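16S rRNA (guanine(1405)-N(7))-methyltransferase (PDB 6PI9) probably methylates N7 of guanosine 1405 in 16S rRNA with S-adenosyl-L-methionine as methyl donor, a modification that confers resistance to various aminoglycosides. Local coordinates at residues A[151-154]-A[155-159]; A[41-44]-A[45-48]. All coordinates share one frame; numbering follows the deposited sequence. Where two conformers were deposited one is given.

Interaction 1: residues A[151-154]-A[155-159]; sequences NETA and RARGW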
ATOM      1  N   ASN A 151     -22.505  -0.651   9.652  1.00 54.56           N
ATOM      2  CA  ASN A 151     -23.723  -0.824  10.448  1.00 54.07           C
ATOM      3  C   ASN A 151     -24.618   0.408  10.384  1.00 62.06           C
ATOM      4  O   ASN A 151     -25.850   0.293  10.291  1.00 65.09           O
ATOM      5  CB  ASN A 151     -23.359  -1.135  11.909  1.00 54.00           C
ATOM      6  CG  ASN A 151     -22.910  -2.557  12.090  1.00 47.12           C
ATOM      7  OD1 ASN A 151     -23.468  -3.438  11.455  1.00 47.38           O
ATOM      8  ND2 ASN A 151     -21.896  -2.796  12.942  1.00 42.83           N
ATOM      9  N   GLU A 152     -24.026   1.598  10.477  1.00 62.57           N
ATOM     10  CA  GLU A 152     -24.814   2.826  10.418  1.00 68.96           C
ATOM     11  C   GLU A 152     -25.508   2.977   9.070  1.00 64.84           C
ATOM     12  O   GLU A 152     -26.697   3.313   8.998  1.00 65.56           O
ATOM     13  CB  GLU A 152     -23.908   4.024  10.678  1.00 79.65           C
ATOM     14  CG  GLU A 152     -23.384   4.076  12.095  1.00 89.07           C
ATOM     15  CD  GLU A 152     -22.614   5.351  12.382  1.00 96.95           C
ATOM     16  OE1 GLU A 152     -23.061   6.433  11.904  1.00102.21           O
ATOM     17  OE2 GLU A 152     -21.577   5.268  13.089  1.00 96.51           O
ATOM     18  N   THR A 153     -24.771   2.755   7.984  1.00 63.66           N
ATOM     19  CA  THR A 153     -25.363   2.915   6.662  1.00 64.28           C
ATOM     20  C   THR A 153     -26.474   1.898   6.452  1.00 67.07           C
ATOM     21  O   THR A 153     -27.549   2.227   5.938  1.00 70.29           O
ATOM     22  CB  THR A 153     -24.275   2.768   5.593  1.00 65.09           C
ATOM     23  OG1 THR A 153     -23.249   3.740   5.841  1.00 69.27           O
ATOM     24  CG2 THR A 153     -24.852   2.934   4.167  1.00 61.96           C
ATOM     25  N   ALA A 154     -26.228   0.648   6.856  1.00 65.42           N
ATOM     26  CA  ALA A 154     -27.213  -0.413   6.656  1.00 64.00           C
ATOM     27  C   ALA A 154     -28.507  -0.135   7.415  1.00 65.35           C
ATOM     28  O   ALA A 154     -29.597  -0.280   6.854  1.00 69.24           O
ATOM     29  CB  ALA A 154     -26.621  -1.757   7.072  1.00 61.57           C
ATOM     30  N   ARG A 155     -28.419   0.245   8.700  1.00 64.17           N
ATOM     31  CA  ARG A 155     -29.639   0.534   9.446  0.50 68.66           C
ATOM     32  C   ARG A 155     -30.404   1.713   8.848  1.00 74.30           C
ATOM     33  O   ARG A 155     -31.642   1.706   8.845  1.00 73.39           O
ATOM     34  CB  ARG A 155     -29.318   0.793  10.922  0.50 68.43           C
ATOM     35  CG  ARG A 155     -28.769  -0.409  11.685  0.50 65.27           C
ATOM     36  CD  ARG A 155     -28.787  -0.091  13.175  0.50 66.94           C
ATOM     37  NE  ARG A 155     -27.779  -0.838  13.927  0.50 64.43           N
ATOM     38  CZ  ARG A 155     -26.514  -0.438  14.074  0.50 62.44           C
ATOM     39  NH1 ARG A 155     -26.069   0.654  13.462  0.50 64.92           N
ATOM     40  NH2 ARG A 155     -25.673  -1.158  14.783  0.50 59.09           N
ATOM     41  N   ALA A 156     -29.692   2.721   8.330  1.00 79.22           N
ATOM     42  CA  ALA A 156     -30.351   3.866   7.703  1.00 87.38           C
ATOM     43  C   ALA A 156     -31.009   3.514   6.374  1.00 86.22           C
ATOM     44  O   ALA A 156     -31.971   4.182   5.977  1.00 94.37           O
ATOM     45  CB  ALA A 156     -29.350   5.002   7.479  1.00 86.83           C
ATOM     46  N   ARG A 157     -30.506   2.506   5.668  1.00 73.31           N
ATOM     47  CA  ARG A 157     -31.058   2.131   4.373  1.00 75.74           C
ATOM     48  C   ARG A 157     -32.065   0.994   4.485  1.00 77.52           C
ATOM     49  O   ARG A 157     -32.685   0.633   3.475  1.00 82.51           O
ATOM     50  CB  ARG A 157     -29.931   1.735   3.403  1.00 76.80           C
ATOM     51  CG  ARG A 157     -28.939   2.847   3.058  1.00 78.76           C
ATOM     52  CD  ARG A 157     -29.554   3.897   2.182  1.00 83.79           C
ATOM     53  NE  ARG A 157     -29.920   3.384   0.864  1.00 86.10           N
ATOM     54  CZ  ARG A 157     -30.735   4.039   0.039  1.00 90.46           C
ATOM     55  NH1 ARG A 157     -31.262   5.201   0.423  1.00 95.61           N
ATOM     56  NH2 ARG A 157     -31.053   3.525  -1.143  1.00 88.98           N
ATOM     57  N   GLY A 158     -32.242   0.424   5.681  1.00 75.24           N
ATOM     58  CA  GLY A 158     -33.145  -0.700   5.860  1.00 76.32           C
ATOM     59  C   GLY A 158     -32.609  -2.035   5.400  1.00 75.33           C
ATOM     60  O   GLY A 158     -33.398  -2.950   5.139  1.00 71.78           O
ATOM     61  N   TRP A 159     -31.284  -2.177   5.288  1.00 73.56           N
ATOM     62  CA  TRP A 159     -30.655  -3.435   4.896  1.00 68.57           C
ATOM     63  C   TRP A 159     -30.572  -4.395   6.082  1.00 66.01           C
ATOM     64  O   TRP A 159     -30.539  -3.985   7.249  1.00 63.77           O
ATOM     65  CB  TRP A 159     -29.247  -3.191   4.349  1.00 60.90           C
ATOM     66  CG  TRP A 159     -29.199  -2.256   3.169  1.00 69.06           C
ATOM     67  CD1 TRP A 159     -30.262  -1.876   2.363  1.00 71.68           C
ATOM     68  CD2 TRP A 159     -28.045  -1.587   2.650  1.00 68.32           C
ATOM     69  NE1 TRP A 159     -29.821  -1.021   1.383  1.00 73.09           N
ATOM     70  CE2 TRP A 159     -28.470  -0.826   1.532  1.00 72.04           C
ATOM     71  CE3 TRP A 159     -26.695  -1.553   3.019  1.00 67.34           C
ATOM     72  CZ2 TRP A 159     -27.582  -0.046   0.774  1.00 74.23           C
ATOM     73  CZ3 TRP A 159     -25.815  -0.789   2.261  1.00 70.00           C
ATOM     74  CH2 TRP A 159     -26.265  -0.038   1.155  1.00 69.43           C
TER
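With CG of Arg155 anti to its own carbonyl carbon (chi1 -66°) and the chain extended from CG to NE, the arginine runs back to Asn151, one turn earlier. In this conformer, one of two modelled and so tentative, NH1 lies 3.6 Å from Asn151 CB, the guanidinium and amide planes 45° apart. NH1 also comes 3.2 Å from Asn151 O, but at an angle too poor for a hydrogen bond; Asn151 OD1 is engaged by Ala163 N. The i to i+4 ladder continues to Arg157, whose N reaches Thr153 O at 3.0 Å with the N-H bent to 134°. Gly158, with positive phi, is the first residue to leave helical geometry and makes a Schellman motif: Trp159 N donates to Ala154 O over 3.0 Å, and Gly158 N weakly to Arg155 O at 3.5 Å. The turn brings Trp159 back against Ala154 and Arg157. Ala154 CB and Trp159 CB, 4.0 Å apart, form the motif's hydrophobic contact, and Arg157 CB sits 3.4 Å above one face of the indole, offset toward the rim. This end of helix 144-157, the crossover between strands 137-141 and 162-165, packs through Thr153 and Trp159 on Trp75 of helix 63-75, where the Arg157 guanidinium makes a cation-pi contact with Trp75 and bonds Asn76 OD1, while Asn151, Ala154 and Arg155 touch Arg162 of strand 162-165.

Interaction 2: residues A[41-44]-A[45-48]; sequences PKDA and EKAA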
ATOM      1  N   PRO A  41      12.224  -1.891  23.052  1.00 47.68           N
ATOM      2  CA  PRO A  41      10.785  -2.000  22.778  1.00 45.67           C
ATOM      3  C   PRO A  41      10.276  -0.882  21.871  1.00 42.63           C
ATOM      4  O   PRO A  41       9.280  -1.075  21.167  1.00 46.61           O
ATOM      5  CB  PRO A  41      10.168  -1.962  24.180  1.00 47.51           C
ATOM      6  CG  PRO A  41      11.196  -1.290  25.079  1.00 50.04           C
ATOM      7  CD  PRO A  41      12.518  -1.774  24.499  1.00 44.14           C
ATOM      8  N   LYS A  42      10.941   0.280  21.854  1.00 47.29           N
ATOM      9  CA  LYS A  42      10.549   1.328  20.915  1.00 48.47           C
ATOM     10  C   LYS A  42      10.778   0.908  19.462  1.00 45.56           C
ATOM     11  O   LYS A  42      10.070   1.385  18.570  1.00 46.37           O
ATOM     12  CB  LYS A  42      11.310   2.614  21.204  1.00 51.01           C
ATOM     13  CG  LYS A  42      10.653   3.473  22.264  1.00 56.96           C
ATOM     14  CD  LYS A  42      11.510   4.723  22.555  1.00 62.01           C
ATOM     15  CE  LYS A  42      10.744   5.675  23.479  1.00 71.86           C
ATOM     16  NZ  LYS A  42      11.556   6.912  23.835  1.00 78.81           N
ATOM     17  N   ASP A  43      11.753   0.036  19.202  1.00 42.98           N
ATOM     18  CA  ASP A  43      11.889  -0.544  17.850  1.00 42.32           C
ATOM     19  C   ASP A  43      10.767  -1.551  17.557  1.00 43.64           C
ATOM     20  O   ASP A  43      10.232  -1.606  16.443  1.00 44.31           O
ATOM     21  CB  ASP A  43      13.250  -1.223  17.713  1.00 42.43           C
ATOM     22  CG  ASP A  43      14.354  -0.263  17.462  1.00 53.35           C
ATOM     23  OD1 ASP A  43      14.067   0.936  17.199  1.00 56.46           O
ATOM     24  OD2 ASP A  43      15.535  -0.715  17.527  1.00 52.51           O
ATOM     25  N   ALA A  44      10.343  -2.329  18.567  1.00 41.48           N
ATOM     26  CA  ALA A  44       9.193  -3.207  18.361  1.00 40.51           C
ATOM     27  C   ALA A  44       7.934  -2.401  18.067  1.00 42.50           C
ATOM     28  O   ALA A  44       7.082  -2.824  17.262  1.00 42.07           O
ATOM     29  CB  ALA A  44       8.948  -4.074  19.608  1.00 41.41           C
ATOM     30  N   GLU A  45       7.804  -1.245  18.733  1.00 41.85           N
ATOM     31  CA  GLU A  45       6.682  -0.332  18.501  1.00 39.83           C
ATOM     32  C   GLU A  45       6.692   0.177  17.057  1.00 39.30           C
ATOM     33  O   GLU A  45       5.660   0.204  16.392  1.00 39.61           O
ATOM     34  CB  GLU A  45       6.784   0.837  19.511  1.00 42.64           C
ATOM     35  CG  GLU A  45       5.711   1.942  19.367  1.00 47.45           C
ATOM     36  CD  GLU A  45       6.076   3.203  20.168  1.00 55.80           C
ATOM     37  OE1 GLU A  45       6.928   3.123  21.082  1.00 54.99           O
ATOM     38  OE2 GLU A  45       5.517   4.286  19.883  1.00 60.79           O
ATOM     39  N   LYS A  46       7.835   0.691  16.593  1.00 41.64           N
ATOM     40  CA  LYS A  46       7.901   1.130  15.203  1.00 43.28           C
ATOM     41  C   LYS A  46       7.583  -0.025  14.250  1.00 42.79           C
ATOM     42  O   LYS A  46       6.846   0.149  13.261  1.00 40.81           O
ATOM     43  CB  LYS A  46       9.295   1.696  14.882  1.00 46.20           C
ATOM     44  CG  LYS A  46       9.687   2.927  15.702  1.00 49.36           C
ATOM     45  CD  LYS A  46      11.204   3.352  15.553  1.00 54.81           C
ATOM     46  CE  LYS A  46      11.497   4.505  16.528  1.00 58.65           C
ATOM     47  NZ  LYS A  46      12.941   4.910  16.678  1.00 68.92           N
ATOM     48  N   ALA A  47       8.133  -1.216  14.526  1.00 41.09           N
ATOM     49  CA  ALA A  47       7.838  -2.367  13.650  1.00 43.64           C
ATOM     50  C   ALA A  47       6.353  -2.698  13.672  1.00 38.82           C
ATOM     51  O   ALA A  47       5.768  -3.082  12.649  1.00 40.90           O
ATOM     52  CB  ALA A  47       8.661  -3.590  14.064  1.00 38.90           C
ATOM     53  N   ALA A  48       5.712  -2.546  14.821  1.00 37.64           N
ATOM     54  CA  ALA A  48       4.290  -2.880  14.903  1.00 35.92           C
ATOM     55  C   ALA A  48       3.466  -1.841  14.175  1.00 37.89           C
ATOM     56  O   ALA A  48       2.463  -2.161  13.527  1.00 39.43           O
ATOM     57  CB  ALA A  48       3.844  -2.945  16.370  1.00 36.40           C
TER
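The side chains of Lys42 and Glu45 run alongside one another in the same direction on helix 41-57, and Lys42 CG passes 3.9 Å from Glu45 OE1. The two charges do not pair: the lysine chain is fully extended and carries NZ to 6.6 Å from Glu45 OE1, whereas Glu45 OE2 forms a salt bridge with Arg49 one turn further on. The next pair, Asp43 and Lys46, crosses at a slant. Asp43 OD1 comes within 4.2 Å of Lys46 NZ, beyond a salt bridge, so any attraction is probably a modest electrostatic one. The extended Lys46 chain, its CG anti to the carbonyl carbon (chi1 -62°), passes over the backbone of the preceding turn, with CG 3.3 Å from Lys42 O. That carbonyl is already an acceptor for Lys46 N. All four carbonyls of residues 41-44 are satisfied in the same i to i+4 pattern: Pro41 O takes Glu45 N at 2.9 Å, Asp43 O takes Ala47 N at 2.9 Å, and Ala44 O takes Ala48 N at 2.8 Å, the last N-H bent to 141°. Ala44, Ala47 and Ala48 present small methyls to helix 24-34; Glu45 touches Ala9 and Ala12, and Ala48 Leu13, of helix 4-14; Lys46 packs on Ala84 of the second subunit. These are the first turns of an alpha helix opened by a proline, which has no N-H to give, built into an N-terminal helical bundle.

Overall arrangement
From the N terminus, interaction 2 comes first, in the opening turns of helix 41-57, where this helix packs against helices 4-14 and 24-34. Helix 63-75, next in the chain, itself packs on the end of helix 144-157, tying the N-terminal helices to the crossover. The chain then enters the Rossmann-like methyltransferase sheet before interaction 1 ends helix 144-157, ahead of edge strand 162-165. Each contact joins adjoining residues and closes only a helical turn, so the two follow in series, neither nesting nor crossing. The centres of interactions 1 and 2 are about 39 Å apart. The side chains of Trp159 and Ala48 are each about 14 Å from the bound S-adenosyl-L-homocysteine.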